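Local coordinates for sugar phosphate isomerase/epimerase (Parabacteroides distasonis, PDB 3L23), which probably isomerises or epimerises a sugar or sugar phosphate at a magnesium-binding site within a xylose isomerase-like TIM barrel, at residues R36-K39 / D40-Y43; D196-Y199 / D200-K204. All coordinates share one frame; numbering follows the deposited sequence.

Contact 1: R36-K39 / D40-Y43; sequences RKVK and DMGY
Arg36 and Asp40 open the last turn of a helix: Arg36 O accepts Asp40 N at 2.8 Å, while the two side chains, both polar, suit the exposed flank. Lys37 follows with the bond from Met41 N to its O (2.9 Å), and its aliphatic stem runs past the selenomethionine. Val38 is buried, where two short methyls bring no polar atom to satisfy. With CG1 anti to the backbone N (chi1 169°), that methyl meets Tyr43 CB at 3.7 Å, and CG2 reaches the Met41 methyl CE at 4.1 Å. Val38 O lies in the plane of the Tyr43 ring, at its edge, 3.5 Å from CD2, and takes a weak bond from Tyr43 N. Lys39 O receives Gly42 N at 2.9 Å, from well above the carbonyl plane, and a water. The bonds from Gly42 N and Tyr43 N make a Schellman motif. Gly42 has the positive phi it demands (110°), where a CB would jam against the preceding carbonyl. The motif ends helix 31-40 and turns the chain toward strand 45-52. Lys39 NZ bonds Gly72 O, Val38 and Tyr43 pack on Leu17 of strand 16-18, and Met41 and Tyr43 lie against helix 285-298, where Tyr43 OH bonds Val289 O.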
loop_
_atom_site.group_PDB
_atom_site.type_symbol
_atom_site.label_atom_id
_atom_site.label_comp_id
_atom_site.label_asym_id
_atom_site.label_seq_id
_atom_site.Cartn_x
_atom_site.Cartn_y
_atom_site.Cartn_z
ATOM N N ARG A 36 -8.970 20.199 1.974
ATOM C CA ARG A 36 -8.425 21.418 1.352
ATOM C C ARG A 36 -6.984 21.691 1.775
ATOM O O ARG A 36 -6.148 22.107 0.936
ATOM C CB ARG A 36 -9.299 22.636 1.627
ATOM C CG ARG A 36 -10.644 22.576 0.923
ATOM C CD ARG A 36 -11.345 23.921 0.900
ATOM N NE ARG A 36 -11.679 24.471 2.220
ATOM C CZ ARG A 36 -12.799 24.208 2.902
ATOM N NH1 ARG A 36 -13.747 23.409 2.440
ATOM N NH2 ARG A 36 -12.979 24.788 4.070
ATOM N N LYS A 37 -6.679 21.448 3.049
ATOM C CA LYS A 37 -5.291 21.606 3.552
ATOM C C LYS A 37 -4.346 20.632 2.865
ATOM O O LYS A 37 -3.208 20.972 2.559
ATOM C CB LYS A 37 -5.215 21.487 5.084
ATOM C CG LYS A 37 -3.788 21.754 5.697
ATOM C CD LYS A 37 -3.789 22.104 7.234
ATOM C CE LYS A 37 -2.353 22.498 7.755
ATOM N NZ LYS A 37 -2.373 23.216 9.139
ATOM N N VAL A 38 -4.806 19.407 2.612
ATOM C CA VAL A 38 -4.030 18.416 1.866
ATOM C C VAL A 38 -3.670 18.949 0.460
ATOM O O VAL A 38 -2.510 18.916 0.058
ATOM C CB VAL A 38 -4.767 17.067 1.768
ATOM C CG1 VAL A 38 -4.087 16.144 0.777
ATOM C CG2 VAL A 38 -4.832 16.424 3.169
ATOM N N LYS A 39 -4.665 19.483 -0.229
ATOM C CA LYS A 39 -4.440 20.112 -1.520
ATOM C C LYS A 39 -3.454 21.269 -1.393
ATOM O O LYS A 39 -2.516 21.372 -2.175
ATOM C CB LYS A 39 -5.747 20.633 -2.135
ATOM C CG LYS A 39 -5.554 21.269 -3.516
ATOM C CD LYS A 39 -5.283 20.242 -4.611
ATOM C CE LYS A 39 -5.192 20.967 -5.969
ATOM N NZ LYS A 39 -5.283 19.998 -7.085
ATOM N N ASP A 40 -3.642 22.132 -0.398
ATOM C CA ASP A 40 -2.784 23.315 -0.236
ATOM C C ASP A 40 -1.333 22.963 0.064
ATOM O O ASP A 40 -0.439 23.746 -0.262
ATOM C CB ASP A 40 -3.339 24.249 0.847
ATOM C CG ASP A 40 -4.646 24.932 0.439
ATOM O OD1 ASP A 40 -4.970 24.985 -0.776
ATOM O OD2 ASP A 40 -5.347 25.467 1.346
HETATM N N MSE A 41 -1.107 21.820 0.698
HETATM C CA MSE A 41 0.257 21.322 0.956
HETATM C C MSE A 41 0.956 20.805 -0.313
HETATM O O MSE A 41 2.167 20.549 -0.279
HETATM C CB MSE A 41 0.240 20.212 2.042
HETATM C CG MSE A 41 -0.141 20.716 3.413
HETATM SE SE MSE A 41 0.134 19.341 4.749
HETATM C CE MSE A 41 -1.320 18.156 4.324
ATOM N N GLY A 42 0.212 20.633 -1.401
ATOM C CA GLY A 42 0.788 20.262 -2.700
ATOM C C GLY A 42 0.464 18.863 -3.178
ATOM O O GLY A 42 1.060 18.401 -4.141
ATOM N N TYR A 43 -0.475 18.183 -2.518
ATOM C CA TYR A 43 -0.891 16.850 -2.919
ATOM C C TYR A 43 -2.058 16.901 -3.894
ATOM O O TYR A 43 -2.917 17.733 -3.775
ATOM C CB TYR A 43 -1.297 16.021 -1.688
ATOM C CG TYR A 43 -0.149 15.775 -0.759
ATOM C CD1 TYR A 43 0.776 14.766 -1.022
ATOM C CD2 TYR A 43 0.081 16.588 0.351
ATOM C CE1 TYR A 43 1.860 14.561 -0.201
ATOM C CE2 TYR A 43 1.211 16.366 1.191
ATOM C CZ TYR A 43 2.070 15.321 0.912
ATOM O OH TYR A 43 3.197 15.052 1.698
HETATM O O HOH W 1 -1.880 20.712 -4.825
#

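Contact 2: D196-Y199 / D200-K204; sequences DQIY and DLMLK
Gln197 and Asp200 close the first turn of helix 198-205, a helix of the TIM barrel, with Gln197 at the N-cap and Asp200 three residues on. In a capping box the acid at this place would accept the N-cap backbone N directly; here a water stands between them. Asp200 CB rests 3.5 Å from Gln197 O. From there chi1 of -63° sets CG beside the backbone N, turning the carboxylate back toward the start of the helix. OD1 goes to Tyr230 OH. OD2 takes Gln197 NE2 at 3.1 Å with an N-H...O angle of 158°; the donor comes from above the carboxylate plane, yet OD2 lies in the plane of the amide. The two side chains run side by side, their flat ends 31° apart. The same OD2 accepts the water at 2.7 Å, which in turn accepts Gln197 N. An acid suits this end, where the helix dipole would probably favour negative charge. A leucine here would probably leave Tyr230 OH, the water and Gln197 NE2 without their carboxylate partner and the Gln197 amide less firmly oriented, although Asn225 would still hold its OE1. Apolar groups cover the buried sides: Ile198 CG2 meets the selenomethionine methyl CE of Met202 at 3.9 Å, and the Tyr199 ring, edge-to-face with Tyr230, lies against Leu203. One turn on, Leu203 N donates to Tyr199 O at 2.9 Å, and Leu203 CD1 sits 3.9 Å from ring atom CD2 of Tyr199.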
loop_
_atom_site.group_PDB
_atom_site.type_symbol
_atom_site.label_atom_id
_atom_site.label_comp_id
_atom_site.label_asym_id
_atom_site.label_seq_id
_atom_site.Cartn_x
_atom_site.Cartn_y
_atom_site.Cartn_z
ATOM N N ASP A 196 14.548 -19.100 1.466
ATOM C CA ASP A 196 14.089 -18.140 0.476
ATOM C C ASP A 196 13.322 -17.024 1.129
ATOM O O ASP A 196 12.502 -17.294 2.003
ATOM C CB ASP A 196 13.151 -18.844 -0.481
ATOM C CG ASP A 196 13.806 -19.984 -1.170
ATOM O OD1 ASP A 196 14.713 -19.708 -1.979
ATOM O OD2 ASP A 196 13.446 -21.158 -0.886
ATOM N N GLN A 197 13.531 -15.783 0.672
ATOM C CA GLN A 197 12.750 -14.680 1.167
ATOM C C GLN A 197 11.302 -14.844 0.708
ATOM O O GLN A 197 11.038 -15.143 -0.465
ATOM C CB GLN A 197 13.317 -13.337 0.688
ATOM C CG GLN A 197 14.735 -13.075 1.236
ATOM C CD GLN A 197 15.302 -11.719 0.880
ATOM O OE1 GLN A 197 15.942 -11.077 1.723
ATOM N NE2 GLN A 197 15.041 -11.256 -0.365
ATOM N N ILE A 198 10.373 -14.607 1.625
ATOM C CA ILE A 198 8.938 -14.679 1.287
ATOM C C ILE A 198 8.595 -13.838 0.075
ATOM O O ILE A 198 7.882 -14.295 -0.806
ATOM C CB ILE A 198 8.037 -14.333 2.528
ATOM C CG1 ILE A 198 8.162 -15.412 3.587
ATOM C CG2 ILE A 198 6.553 -14.173 2.123
ATOM C CD1 ILE A 198 7.716 -14.958 4.973
ATOM N N TYR A 199 9.091 -12.601 -0.004
ATOM C CA TYR A 199 8.765 -11.730 -1.134
ATOM C C TYR A 199 9.173 -12.340 -2.487
ATOM O O TYR A 199 8.451 -12.184 -3.508
ATOM C CB TYR A 199 9.444 -10.379 -0.919
ATOM C CG TYR A 199 8.883 -9.210 -1.710
ATOM C CD1 TYR A 199 7.615 -8.688 -1.428
ATOM C CD2 TYR A 199 9.616 -8.622 -2.739
ATOM C CE1 TYR A 199 7.112 -7.617 -2.146
ATOM C CE2 TYR A 199 9.110 -7.547 -3.445
ATOM C CZ TYR A 199 7.879 -7.059 -3.159
ATOM O OH TYR A 199 7.341 -6.000 -3.862
ATOM N N ASP A 200 10.346 -12.968 -2.521
ATOM C CA ASP A 200 10.803 -13.672 -3.739
ATOM C C ASP A 200 9.863 -14.802 -4.135
ATOM O O ASP A 200 9.614 -14.993 -5.317
ATOM C CB ASP A 200 12.237 -14.129 -3.586
ATOM C CG ASP A 200 13.160 -12.962 -3.430
ATOM O OD1 ASP A 200 12.863 -11.941 -4.067
ATOM O OD2 ASP A 200 14.145 -13.025 -2.688
ATOM N N LEU A 201 9.318 -15.523 -3.161
ATOM C CA LEU A 201 8.335 -16.550 -3.434
ATOM C C LEU A 201 7.038 -15.919 -3.953
ATOM O O LEU A 201 6.366 -16.495 -4.822
ATOM C CB LEU A 201 8.056 -17.408 -2.188
ATOM C CG LEU A 201 9.245 -18.171 -1.584
ATOM C CD1 LEU A 201 8.850 -18.804 -0.262
ATOM C CD2 LEU A 201 9.815 -19.179 -2.592
HETATM N N MSE A 202 6.676 -14.739 -3.438
HETATM C CA MSE A 202 5.450 -14.078 -3.888
HETATM C C MSE A 202 5.568 -13.670 -5.345
HETATM O O MSE A 202 4.634 -13.861 -6.128
HETATM C CB MSE A 202 5.117 -12.863 -3.009
HETATM C CG MSE A 202 4.612 -13.252 -1.627
HETATM SE SE MSE A 202 4.207 -11.540 -0.712
HETATM C CE MSE A 202 3.342 -12.316 0.830
ATOM N N LEU A 203 6.703 -13.085 -5.696
ATOM C CA LEU A 203 6.995 -12.736 -7.097
ATOM C C LEU A 203 6.948 -13.971 -7.975
ATOM O O LEU A 203 6.307 -13.982 -9.034
ATOM C CB LEU A 203 8.359 -12.079 -7.201
ATOM C CG LEU A 203 8.409 -10.642 -6.668
ATOM C CD1 LEU A 203 9.873 -10.261 -6.287
ATOM C CD2 LEU A 203 7.739 -9.603 -7.615
ATOM N N LYS A 204 7.618 -15.022 -7.555
ATOM C CA LYS A 204 7.704 -16.231 -8.396
ATOM C C LYS A 204 6.362 -16.900 -8.692
ATOM O O LYS A 204 6.131 -17.407 -9.815
ATOM C CB LYS A 204 8.621 -17.258 -7.729
ATOM C CG LYS A 204 8.855 -18.496 -8.548
ATOM C CD LYS A 204 9.935 -19.379 -7.978
ATOM C CE LYS A 204 9.584 -19.997 -6.669
ATOM N NZ LYS A 204 10.151 -21.402 -6.716
HETATM O O HOH W 2 15.114 -15.352 -1.678
#

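The two contacts come in series along the chain, contact 1 first, and both belong to the one barrel domain, on opposite sides of the chain's centre. The centres of contact 1 and contact 2 are about 37 Å apart. Even their nearest atoms are about 22 Å apart, so the two do not touch. They serve opposite ends of helices: contact 1 finishes helix 31-40 ahead of strand 45-52, whereas contact 2 starts helix 198-205, which leads to strand 211-216. Both strands belong to the barrel sheet, and Asp216, at the end of the second, binds magnesium together with His165, His242 and Glu275. Side chains of Tyr43 and Tyr199 lie about 13 and 11 Å from that ion, placing both contacts in the surrounding framework rather than at the metal.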